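Local coordinates for protein superoxide dismutase [Fe] (Methanothermobacter thermautotrophicus, PDB 1MA1) that converts superoxide radicals into hydrogen peroxide and oxygen at one iron ion bound in each subunit of a homotetramer, at residues L30-H33 and H34-H38; F83-G86 and N87-P90; Y184-A187 and F188-I191. All coordinates share one frame; numbering follows the deposited sequence.

Interaction 1: residues L30-H33 and H34-H38; sequences LTIH and HQKHH. With FE (Fe (III) ion), chain G.
Ile32 and Lys36, one helical turn apart, cross at about a right angle: the CG1 methylene of Ile32 lies 3.7 Å from CG of Lys36, and the lysine chain, bent at chi2, carries its amine off from there. Thr31 and Gln35, next round the helix, instead run side by side in the same direction, with the methyl CG2 of Thr31 3.9 Å from OE1 of Gln35. The polar ends of this second pair look elsewhere, Thr31 OG1 to the carbonyl of Arg27 and Gln35 NE2 to the hydroxyl of Tyr18, which His34 ND1 also meets. An alanine in place of Gln35 would probably leave the Thr31 methyl without its neighbour and the Tyr18 hydroxyl without the amide that bonds it alongside His34 ND1.

All this happens on helix 27-57, the first arm of the alpha-hairpin domain of iron/manganese superoxide dismutases. Its backbone is regular where His34 N bonds Leu30 O at 3.0 Å, then widens into a pi-type turn: His38 N reaches five residues back to His33 O at 3.1 Å, nearly in line with the carbonyl, and the alternative bond from His37 N to His33 O is weak. With CG anti to the backbone N (chi1 -166°), the His33 ring stands off the helix and its NE2 binds the ferric ion at 2.1 Å; a water, His81, Asp167 and His171 are the other ligands. His37 comes up on the neighbouring turn with its ring edge toward His33 CA, CD2 being 4.0 Å from that atom. Its ring stacks on His171, and NE2 bonds the hydroxyl of Tyr174 of the second subunit.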
loop_
_atom_site.group_PDB
_atom_site.type_symbol
_atom_site.label_atom_id
_atom_site.label_comp_id
_atom_site.label_asym_id
_atom_site.label_seq_id
_atom_site.Cartn_x
_atom_site.Cartn_y
_atom_site.Cartn_z
ATOM N N LEU A 30 5.716 2.775 -28.008
ATOM C CA LEU A 30 6.218 4.030 -27.465
ATOM C C LEU A 30 5.169 5.134 -27.600
ATOM O O LEU A 30 5.000 5.969 -26.712
ATOM C CB LEU A 30 7.486 4.433 -28.212
ATOM C CG LEU A 30 8.587 5.156 -27.438
ATOM C CD1 LEU A 30 9.579 5.737 -28.433
ATOM C CD2 LEU A 30 7.991 6.261 -26.594
ATOM N N THR A 31 4.465 5.141 -28.722
ATOM C CA THR A 31 3.566 6.236 -29.029
ATOM C C THR A 31 2.406 6.277 -28.050
ATOM O O THR A 31 2.038 7.336 -27.537
ATOM C CB THR A 31 3.015 6.088 -30.430
ATOM O OG1 THR A 31 4.109 6.093 -31.349
ATOM C CG2 THR A 31 2.052 7.214 -30.748
ATOM N N ILE A 32 1.826 5.121 -27.781
ATOM C CA ILE A 32 0.698 5.086 -26.881
ATOM C C ILE A 32 1.078 5.225 -25.384
ATOM O O ILE A 32 0.333 5.856 -24.621
ATOM C CB ILE A 32 -0.168 3.806 -27.167
ATOM C CG1 ILE A 32 -1.140 3.559 -26.021
ATOM C CG2 ILE A 32 0.716 2.615 -27.424
ATOM C CD1 ILE A 32 -2.059 2.368 -26.241
ATOM N N HIS A 33 2.232 4.683 -24.976
ATOM C CA HIS A 33 2.755 4.902 -23.621
ATOM C C HIS A 33 2.861 6.400 -23.385
ATOM O O HIS A 33 2.421 6.911 -22.348
ATOM C CB HIS A 33 4.156 4.260 -23.457
ATOM C CG HIS A 33 4.639 4.133 -22.039
ATOM N ND1 HIS A 33 5.707 3.339 -21.706
ATOM C CD2 HIS A 33 4.201 4.664 -20.864
ATOM C CE1 HIS A 33 5.910 3.374 -20.398
ATOM N NE2 HIS A 33 5.008 4.175 -19.857
ATOM N N HIS A 34 3.450 7.101 -24.352
ATOM C CA HIS A 34 3.709 8.526 -24.217
ATOM C C HIS A 34 2.425 9.326 -24.283
ATOM O O HIS A 34 2.181 10.191 -23.444
ATOM C CB HIS A 34 4.649 9.001 -25.315
ATOM C CG HIS A 34 5.008 10.450 -25.217
ATOM N ND1 HIS A 34 4.830 11.340 -26.255
ATOM C CD2 HIS A 34 5.539 11.171 -24.197
ATOM C CE1 HIS A 34 5.232 12.540 -25.885
ATOM N NE2 HIS A 34 5.669 12.462 -24.638
ATOM N N GLN A 35 1.590 9.035 -25.273
ATOM C CA GLN A 35 0.549 9.977 -25.646
ATOM C C GLN A 35 -0.743 9.713 -24.928
ATOM O O GLN A 35 -1.579 10.607 -24.813
ATOM C CB GLN A 35 0.284 9.935 -27.142
ATOM C CG GLN A 35 1.518 10.126 -27.957
ATOM C CD GLN A 35 1.214 10.758 -29.280
ATOM O OE1 GLN A 35 0.145 10.525 -29.860
ATOM N NE2 GLN A 35 2.153 11.568 -29.782
ATOM N N LYS A 36 -0.911 8.481 -24.465
ATOM C CA LYS A 36 -2.094 8.127 -23.687
ATOM C C LYS A 36 -1.844 8.139 -22.178
ATOM O O LYS A 36 -2.515 8.857 -21.433
ATOM C CB LYS A 36 -2.610 6.762 -24.110
ATOM C CG LYS A 36 -3.036 6.718 -25.547
ATOM C CD LYS A 36 -4.081 7.775 -25.811
ATOM C CE LYS A 36 -4.422 7.845 -27.292
ATOM N NZ LYS A 36 -5.522 8.801 -27.573
ATOM N N HIS A 37 -0.879 7.351 -21.725
ATOM C CA HIS A 37 -0.685 7.168 -20.293
ATOM C C HIS A 37 0.032 8.358 -19.665
ATOM O O HIS A 37 -0.472 8.964 -18.717
ATOM C CB HIS A 37 0.083 5.867 -20.019
ATOM C CG HIS A 37 -0.663 4.643 -20.453
ATOM N ND1 HIS A 37 -1.802 4.202 -19.816
ATOM C CD2 HIS A 37 -0.493 3.823 -21.520
ATOM C CE1 HIS A 37 -2.305 3.170 -20.472
ATOM N NE2 HIS A 37 -1.526 2.922 -21.511
ATOM N N HIS A 38 1.197 8.708 -20.195
ATOM C CA HIS A 38 1.945 9.801 -19.620
ATOM C C HIS A 38 1.026 11.010 -19.612
ATOM O O HIS A 38 0.976 11.754 -18.633
ATOM C CB HIS A 38 3.209 10.084 -20.440
ATOM C CG HIS A 38 4.174 11.013 -19.760
ATOM N ND1 HIS A 38 5.404 11.335 -20.295
ATOM C CD2 HIS A 38 4.102 11.663 -18.570
ATOM C CE1 HIS A 38 6.048 12.137 -19.469
ATOM N NE2 HIS A 38 5.280 12.350 -18.412
HETATM FE FE FE G . 4.106 3.926 -17.957
HETATM O O HOH W 1 3.547 3.917 -16.124
#

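Interaction 2: residues F83-G86 and N87-P90; sequences FFWG and NMGP
A buried Met-aromatic contact closes the end of helix 64-86, where the chain leaves the helix for the loop toward helix 100-110. The methyl CE of Met88 sits over one face of the Phe84 ring, 3.4 Å from its centroid and offset toward the rim, a CH-pi arrangement; the sulfur SD stands more obliquely, 4.2 Å from the same centroid. A bend at chi3 (-79°) turns that methyl back toward the helix. There it also meets the Trp85 indole, but at the edge, with CE 3.7 Å from Trp85 CE3.

This helix is the second arm of the alpha-hairpin domain, and its last turn packs both on the iron site and on the C-terminal domain: Trp85 packs edge-to-face with the iron ligand His33, while Phe84 rests on strand 164-167 and on Phe188. Asn87 is the first residue to leave helical backbone angles. Its N bonds Phe83 O at 3.0 Å, with a weak second bond to Phe84 O, and Met88 N makes another weak one to Trp85 O. Folded back over the helix end (chi1 61°), the Asn87 side chain brings OD1 beside Phe83 O; Arg200 donates to both oxygens, and Val165 N also bonds OD1.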
loop_
_atom_site.group_PDB
_atom_site.type_symbol
_atom_site.label_atom_id
_atom_site.label_comp_id
_atom_site.label_asym_id
_atom_site.label_seq_id
_atom_site.Cartn_x
_atom_site.Cartn_y
_atom_site.Cartn_z
ATOM N N PHE A 83 11.772 11.011 -16.346
ATOM C CA PHE A 83 13.125 10.468 -16.265
ATOM C C PHE A 83 13.303 9.225 -17.129
ATOM O O PHE A 83 14.404 8.949 -17.598
ATOM C CB PHE A 83 13.497 10.126 -14.809
ATOM C CG PHE A 83 13.831 11.324 -13.960
ATOM C CD1 PHE A 83 12.841 12.218 -13.558
ATOM C CD2 PHE A 83 15.141 11.572 -13.569
ATOM C CE1 PHE A 83 13.152 13.331 -12.785
ATOM C CE2 PHE A 83 15.457 12.691 -12.794
ATOM C CZ PHE A 83 14.460 13.570 -12.405
ATOM N N PHE A 84 12.218 8.477 -17.319
ATOM C CA PHE A 84 12.256 7.235 -18.089
ATOM C C PHE A 84 12.643 7.539 -19.532
ATOM O O PHE A 84 13.605 6.982 -20.046
ATOM C CB PHE A 84 10.887 6.549 -18.045
ATOM C CG PHE A 84 10.838 5.228 -18.769
ATOM C CD1 PHE A 84 11.760 4.228 -18.483
ATOM C CD2 PHE A 84 9.855 4.973 -19.714
ATOM C CE1 PHE A 84 11.696 2.986 -19.132
ATOM C CE2 PHE A 84 9.774 3.740 -20.363
ATOM C CZ PHE A 84 10.701 2.742 -20.071
ATOM N N TRP A 85 11.896 8.429 -20.180
ATOM C CA TRP A 85 12.194 8.816 -21.556
ATOM C C TRP A 85 13.636 9.296 -21.635
ATOM O O TRP A 85 14.357 9.030 -22.601
ATOM C CB TRP A 85 11.262 9.938 -22.010
ATOM C CG TRP A 85 9.809 9.659 -21.838
ATOM C CD1 TRP A 85 8.868 10.529 -21.389
ATOM C CD2 TRP A 85 9.125 8.438 -22.123
ATOM N NE1 TRP A 85 7.629 9.930 -21.370
ATOM C CE2 TRP A 85 7.758 8.643 -21.817
ATOM C CE3 TRP A 85 9.527 7.191 -22.610
ATOM C CZ2 TRP A 85 6.801 7.653 -21.979
ATOM C CZ3 TRP A 85 8.568 6.200 -22.775
ATOM C CH2 TRP A 85 7.223 6.436 -22.458
ATOM N N GLY A 86 14.054 9.995 -20.596
ATOM C CA GLY A 86 15.336 10.659 -20.636
ATOM C C GLY A 86 16.522 9.714 -20.528
ATOM O O GLY A 86 17.606 10.039 -21.039
ATOM N N ASN A 87 16.350 8.566 -19.864
ATOM C CA ASN A 87 17.448 7.623 -19.777
ATOM C C ASN A 87 17.269 6.439 -20.718
ATOM O O ASN A 87 17.744 5.329 -20.452
ATOM C CB ASN A 87 17.709 7.181 -18.307
ATOM C CG ASN A 87 16.518 6.461 -17.628
ATOM O OD1 ASN A 87 16.209 6.752 -16.463
ATOM N ND2 ASN A 87 15.889 5.503 -18.322
ATOM N N MET A 88 16.597 6.701 -21.844
ATOM C CA MET A 88 16.704 5.843 -23.028
ATOM C C MET A 88 17.136 6.630 -24.261
ATOM O O MET A 88 17.027 7.852 -24.302
ATOM C CB MET A 88 15.367 5.148 -23.325
ATOM C CG MET A 88 14.851 4.248 -22.210
ATOM S SD MET A 88 13.355 3.304 -22.670
ATOM C CE MET A 88 12.105 4.531 -22.485
ATOM N N GLY A 89 17.628 5.915 -25.265
ATOM C CA GLY A 89 17.824 6.494 -26.572
ATOM C C GLY A 89 18.087 5.424 -27.620
ATOM O O GLY A 89 18.063 4.231 -27.316
ATOM N N PRO A 90 18.341 5.822 -28.877
ATOM C CA PRO A 90 18.662 4.915 -29.984
ATOM C C PRO A 90 19.726 3.880 -29.600
ATOM O O PRO A 90 20.738 4.211 -28.977
ATOM C CB PRO A 90 19.169 5.870 -31.064
ATOM C CG PRO A 90 18.419 7.097 -30.810
ATOM C CD PRO A 90 18.478 7.223 -29.311
#

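Interaction 3: residues Y184-A187 and F188-I191; sequences YVEA and FWNI
Val185 and Trp189 lie side by side and point the same way where helix 181-188 of the C-terminal superoxide dismutase domain gives way to the loop before helix 194-202. This is the buried side of the contact. The methyl CG1 of Val185 comes within 4.1 Å of the indole NE1 of Trp189, while Trp189 CD1 lies 3.2 Å from the carbonyl oxygen of Val185. That oxygen has a poor angle to the indole N-H, which bonds Ser121 OG instead. Helix 113-125 covers this region: Val185 packs on Ser121, Ala124 and Ile125, and Trp189 on Phe116. Round the helix, Phe188 has CG anti to the backbone N (chi1 171°), a torsion that sends its ring away from residues 184-187 and onto Leu164, Leu166 and Phe84. Tyr184 reaches past the contact, where its hydroxyl shares a hydrogen bond with the backbone oxygen of Asp167, an iron ligand, and so links this helix to the backbone of the metal site. At the helix end itself the backbone bonds are weak: Phe188 N to Tyr184 O and Val185 O, and Trp189 N to Glu186 O.

Toward solvent the fit is looser. Glu186 is exposed, and its OE1 comes no nearer to the indole than 4.4 Å, at Trp189 CD1; its carboxylate makes a salt bridge with Arg117, which also forms a cation-pi contact with Trp189. Asn190, partly exposed, makes a firmer junction by gripping one carbonyl twice. Its backbone N stands 3.0 Å from Ala187 O, above the carbonyl plane, and its side-chain amide ND2 reaches the same oxygen at 3.2 Å from the same face.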
loop_
_atom_site.group_PDB
_atom_site.type_symbol
_atom_site.label_atom_id
_atom_site.label_comp_id
_atom_site.label_asym_id
_atom_site.label_seq_id
_atom_site.Cartn_x
_atom_site.Cartn_y
_atom_site.Cartn_z
ATOM N N TYR A 184 11.151 -7.874 -22.282
ATOM C CA TYR A 184 11.156 -6.411 -22.262
ATOM C C TYR A 184 12.276 -5.827 -21.384
ATOM O O TYR A 184 13.027 -4.953 -21.824
ATOM C CB TYR A 184 9.805 -5.908 -21.775
ATOM C CG TYR A 184 9.798 -4.451 -21.400
ATOM C CD1 TYR A 184 9.903 -4.052 -20.074
ATOM C CD2 TYR A 184 9.652 -3.465 -22.372
ATOM C CE1 TYR A 184 9.851 -2.700 -19.723
ATOM C CE2 TYR A 184 9.602 -2.115 -22.038
ATOM C CZ TYR A 184 9.697 -1.740 -20.720
ATOM O OH TYR A 184 9.600 -0.399 -20.429
ATOM N N VAL A 185 12.392 -6.301 -20.145
ATOM C CA VAL A 185 13.505 -5.895 -19.297
ATOM C C VAL A 185 14.862 -6.161 -19.944
ATOM O O VAL A 185 15.755 -5.328 -19.875
ATOM C CB VAL A 185 13.447 -6.598 -17.923
ATOM C CG1 VAL A 185 14.722 -6.328 -17.118
ATOM C CG2 VAL A 185 12.219 -6.133 -17.178
ATOM N N GLU A 186 15.020 -7.314 -20.581
ATOM C CA GLU A 186 16.261 -7.627 -21.278
ATOM C C GLU A 186 16.520 -6.685 -22.463
ATOM O O GLU A 186 17.645 -6.234 -22.669
ATOM C CB GLU A 186 16.227 -9.080 -21.749
ATOM C CG GLU A 186 17.470 -9.536 -22.450
ATOM C CD GLU A 186 18.709 -9.223 -21.642
ATOM O OE1 GLU A 186 18.684 -9.451 -20.405
ATOM O OE2 GLU A 186 19.712 -8.755 -22.249
ATOM N N ALA A 187 15.484 -6.379 -23.235
ATOM C CA ALA A 187 15.633 -5.450 -24.355
ATOM C C ALA A 187 16.068 -4.068 -23.873
ATOM O O ALA A 187 16.785 -3.351 -24.573
ATOM C CB ALA A 187 14.326 -5.345 -25.133
ATOM N N PHE A 188 15.643 -3.709 -22.660
ATOM C CA PHE A 188 15.823 -2.362 -22.139
ATOM C C PHE A 188 17.296 -1.991 -22.100
ATOM O O PHE A 188 17.659 -0.841 -22.348
ATOM C CB PHE A 188 15.218 -2.279 -20.743
ATOM C CG PHE A 188 15.535 -1.006 -20.012
ATOM C CD1 PHE A 188 15.011 0.210 -20.440
ATOM C CD2 PHE A 188 16.380 -1.021 -18.899
ATOM C CE1 PHE A 188 15.329 1.394 -19.767
ATOM C CE2 PHE A 188 16.702 0.156 -18.225
ATOM C CZ PHE A 188 16.180 1.366 -18.656
ATOM N N TRP A 189 18.143 -2.964 -21.785
ATOM C CA TRP A 189 19.564 -2.690 -21.597
ATOM C C TRP A 189 20.258 -2.321 -22.904
ATOM O O TRP A 189 21.382 -1.811 -22.897
ATOM C CB TRP A 189 20.262 -3.894 -20.957
ATOM C CG TRP A 189 19.739 -4.195 -19.596
ATOM C CD1 TRP A 189 18.905 -5.216 -19.242
ATOM C CD2 TRP A 189 19.972 -3.434 -18.403
ATOM N NE1 TRP A 189 18.607 -5.141 -17.894
ATOM C CE2 TRP A 189 19.247 -4.057 -17.359
ATOM C CE3 TRP A 189 20.718 -2.285 -18.117
ATOM C CZ2 TRP A 189 19.247 -3.569 -16.052
ATOM C CZ3 TRP A 189 20.716 -1.798 -16.809
ATOM C CH2 TRP A 189 19.984 -2.446 -15.797
ATOM N N ASN A 190 19.580 -2.562 -24.022
ATOM C CA ASN A 190 20.081 -2.132 -25.319
ATOM C C ASN A 190 19.897 -0.642 -25.561
ATOM O O ASN A 190 20.555 -0.074 -26.425
ATOM C CB ASN A 190 19.387 -2.898 -26.437
ATOM C CG ASN A 190 19.741 -4.362 -26.439
ATOM O OD1 ASN A 190 20.885 -4.710 -26.678
ATOM N ND2 ASN A 190 18.765 -5.226 -26.170
ATOM N N ILE A 191 19.003 -0.011 -24.810
ATOM C CA ILE A 191 18.663 1.372 -25.087
ATOM C C ILE A 191 18.814 2.305 -23.886
ATOM O O ILE A 191 18.413 3.465 -23.953
ATOM C CB ILE A 191 17.231 1.467 -25.639
ATOM C CG1 ILE A 191 16.262 0.652 -24.755
ATOM C CG2 ILE A 191 17.214 0.949 -27.059
ATOM C CD1 ILE A 191 14.797 0.861 -25.066
#

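Overall arrangement
From the N terminus, interaction 1 comes first, within helix 27-57; interaction 2 follows at the end of helix 64-86, and interaction 3 at the end of helix 181-188. Each is local and closes only a turn or helix end, so the three stand in series, neither nested nor crossed. Interactions 1 and 2 join the two helices of the hairpin, with the Trp85 indole also packed on His34, His38 and Leu30. Interactions 2 and 3 tie that hairpin to the C-terminal domain: Phe84 CZ packs against Tyr184 OH, and Gly89 N probably hydrogen-bonds Ile191 O. Interactions 1 and 3 do not touch, their nearest atoms being about 5 Å apart.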